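Local coordinates for protein 3-hydroxyadipyl-CoA dehydrogenase (Escherichia coli, PDB 3MOG) that catalyses the NAD-dependent oxidation of 3-hydroxyadipyl-CoA to 3-oxoadipyl-CoA in the degradation of phenylacetate, at residues C[328-333]-C[339-344]. Residues are numbered along the deposited sequence; the frame is centred on the assembly and turned at random.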
loop_
_atom_site.group_PDB
_atom_site.type_symbol
_atom_site.label_atom_id
_atom_site.label_comp_id
_atom_site.label_asym_id
_atom_site.label_seq_id
_atom_site.Cartn_x
_atom_site.Cartn_y
_atom_site.Cartn_z
ATOM N N GLU C 328 20.554 -12.343 -11.238
ATOM C CA GLU C 328 21.310 -11.329 -11.964
ATOM C C GLU C 328 21.199 -11.572 -13.457
ATOM O O GLU C 328 21.086 -12.713 -13.894
ATOM C CB GLU C 328 22.769 -11.345 -11.535
ATOM C CG GLU C 328 22.988 -11.026 -10.065
ATOM C CD GLU C 328 24.462 -10.988 -9.707
ATOM O OE1 GLU C 328 25.041 -9.877 -9.658
ATOM O OE2 GLU C 328 25.043 -12.076 -9.497
ATOM N N THR C 329 21.198 -10.498 -14.243
ATOM C CA THR C 329 21.070 -10.634 -15.693
ATOM C C THR C 329 22.375 -11.121 -16.316
ATOM O O THR C 329 23.458 -10.892 -15.786
ATOM C CB THR C 329 20.683 -9.304 -16.383
ATOM O OG1 THR C 329 21.730 -8.353 -16.187
ATOM C CG2 THR C 329 19.362 -8.748 -15.824
ATOM N N ALA C 330 22.244 -11.790 -17.454
ATOM C CA ALA C 330 23.373 -12.145 -18.305
ATOM C C ALA C 330 24.245 -10.931 -18.611
ATOM O O ALA C 330 25.474 -11.012 -18.506
ATOM C CB ALA C 330 22.866 -12.797 -19.588
ATOM N N GLN C 331 23.607 -9.801 -18.935
ATOM C CA GLN C 331 24.318 -8.552 -19.223
ATOM C C GLN C 331 25.154 -8.042 -18.050
ATOM O O GLN C 331 26.303 -7.636 -18.239
ATOM C CB GLN C 331 23.353 -7.464 -19.733
ATOM C CG GLN C 331 24.046 -6.216 -20.334
ATOM C CD GLN C 331 24.527 -6.377 -21.806
ATOM O OE1 GLN C 331 24.798 -7.479 -22.290
ATOM N NE2 GLN C 331 24.632 -5.250 -22.510
ATOM N N ALA C 332 24.596 -8.068 -16.842
ATOM C CA ALA C 332 25.356 -7.611 -15.676
ATOM C C ALA C 332 26.570 -8.498 -15.426
ATOM O O ALA C 332 27.642 -7.996 -15.101
ATOM C CB ALA C 332 24.480 -7.537 -14.425
ATOM N N LEU C 333 26.391 -9.811 -15.575
ATOM C CA LEU C 333 27.492 -10.760 -15.397
ATOM C C LEU C 333 28.546 -10.579 -16.486
ATOM O O LEU C 333 29.741 -10.556 -16.193
ATOM C CB LEU C 333 26.977 -12.213 -15.357
ATOM C CG LEU C 333 26.084 -12.552 -14.148
ATOM C CD1 LEU C 333 25.446 -13.919 -14.294
ATOM C CD2 LEU C 333 26.846 -12.447 -12.836
ATOM N N ARG C 339 33.373 -11.388 -20.325
ATOM C CA ARG C 339 33.262 -12.638 -21.068
ATOM C C ARG C 339 31.814 -12.680 -21.532
ATOM O O ARG C 339 30.977 -12.019 -20.927
ATOM C CB ARG C 339 33.486 -13.835 -20.136
ATOM C CG ARG C 339 34.847 -13.925 -19.499
ATOM C CD ARG C 339 34.810 -14.745 -18.216
ATOM N NE ARG C 339 34.598 -16.173 -18.462
ATOM C CZ ARG C 339 35.543 -17.027 -18.853
ATOM N NH1 ARG C 339 36.793 -16.614 -19.070
ATOM N NH2 ARG C 339 35.234 -18.301 -19.041
ATOM N N PRO C 340 31.505 -13.466 -22.585
ATOM C CA PRO C 340 30.111 -13.693 -22.920
ATOM C C PRO C 340 29.452 -14.593 -21.886
ATOM O O PRO C 340 30.131 -15.442 -21.298
ATOM C CB PRO C 340 30.179 -14.441 -24.259
ATOM C CG PRO C 340 31.558 -14.262 -24.746
ATOM C CD PRO C 340 32.399 -14.155 -23.530
ATOM N N VAL C 341 28.145 -14.400 -21.673
ATOM C CA VAL C 341 27.382 -15.142 -20.673
ATOM C C VAL C 341 26.002 -15.520 -21.204
ATOM O O VAL C 341 25.281 -14.686 -21.766
ATOM C CB VAL C 341 27.247 -14.354 -19.327
ATOM C CG1 VAL C 341 26.359 -15.090 -18.339
ATOM C CG2 VAL C 341 28.592 -14.123 -18.681
ATOM N N VAL C 342 25.647 -16.795 -21.046
ATOM C CA VAL C 342 24.272 -17.227 -21.221
ATOM C C VAL C 342 23.705 -17.610 -19.840
ATOM O O VAL C 342 24.305 -18.403 -19.105
ATOM C CB VAL C 342 24.150 -18.386 -22.248
ATOM C CG1 VAL C 342 22.685 -18.828 -22.414
ATOM C CG2 VAL C 342 24.720 -17.969 -23.587
ATOM N N VAL C 343 22.573 -17.013 -19.478
ATOM C CA VAL C 343 21.877 -17.373 -18.244
ATOM C C VAL C 343 20.841 -18.479 -18.530
ATOM O O VAL C 343 20.073 -18.376 -19.476
ATOM C CB VAL C 343 21.241 -16.128 -17.567
ATOM C CG1 VAL C 343 20.117 -16.513 -16.623
ATOM C CG2 VAL C 343 22.311 -15.338 -16.809
ATOM N N ILE C 344 20.847 -19.540 -17.729
ATOM C CA ILE C 344 19.896 -20.632 -17.903
ATOM C C ILE C 344 18.958 -20.775 -16.694
ATOM O O ILE C 344 19.339 -20.550 -15.541
ATOM C CB ILE C 344 20.613 -21.980 -18.240
ATOM C CG1 ILE C 344 19.621 -23.121 -18.409
ATOM C CG2 ILE C 344 21.630 -22.366 -17.177
ATOM C CD1 ILE C 344 20.268 -24.431 -18.807
#
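Ala330 and Leu333, one turn apart on the face of helix 330-337 that looks at the sheet, rest on Val341 and Val343 of strand 341-345. The CG2 methyl of Val343 meets backbone as well as side chain in the first turn: it lies 3.6 Å from Ala330 N and 3.8 Å from Ala330 CB. A chi1 of 159° sets this methyl anti to the carbonyl carbon of Val343 and beside its backbone N, against the start of the helix. The same methyl also touches Leu333 CD1 at 4.3 Å. Two residues back along the strand, both methyls of Val341 abut Leu333 CB, CG2 at 4.2 Å, while Val341 CB comes within 3.9 Å of Ala330 O. Ala330 CB sits over the strand between the two valines, 3.8 Å from Val341 O, and its small size is consistent with the close approach of the backbones, Ala330 CA to Val343 CA 5.4 Å. Cut back to an alanine, Val341 would lose both methyls, which is likely to leave Leu333 CB without its partners on the strand and open a gap between helix and strand. No hydrogen bond crosses the contact; the helix start is fixed separately. Thr329 is the N-cap, its OG1 accepting from Ala332 N at 3.0 Å with an N-H...O angle of 157°, and the carboxylate of Asp384 takes the N-H groups of Ala330 and Gln331. The strand is held by backbone bonds to Leu321 and Ile323 on one neighbour and to Ala355 on another, while Val342, pointing away from the helix, packs on Ala368 of helix 362-373. Strand 320-324, helix 330-337 and strand 341-345 thus form a beta-alpha-beta crossover between adjacent parallel strands, the building unit of Rossmann folds, here in the reduced Rossmann-fold domain of this dehydrogenase.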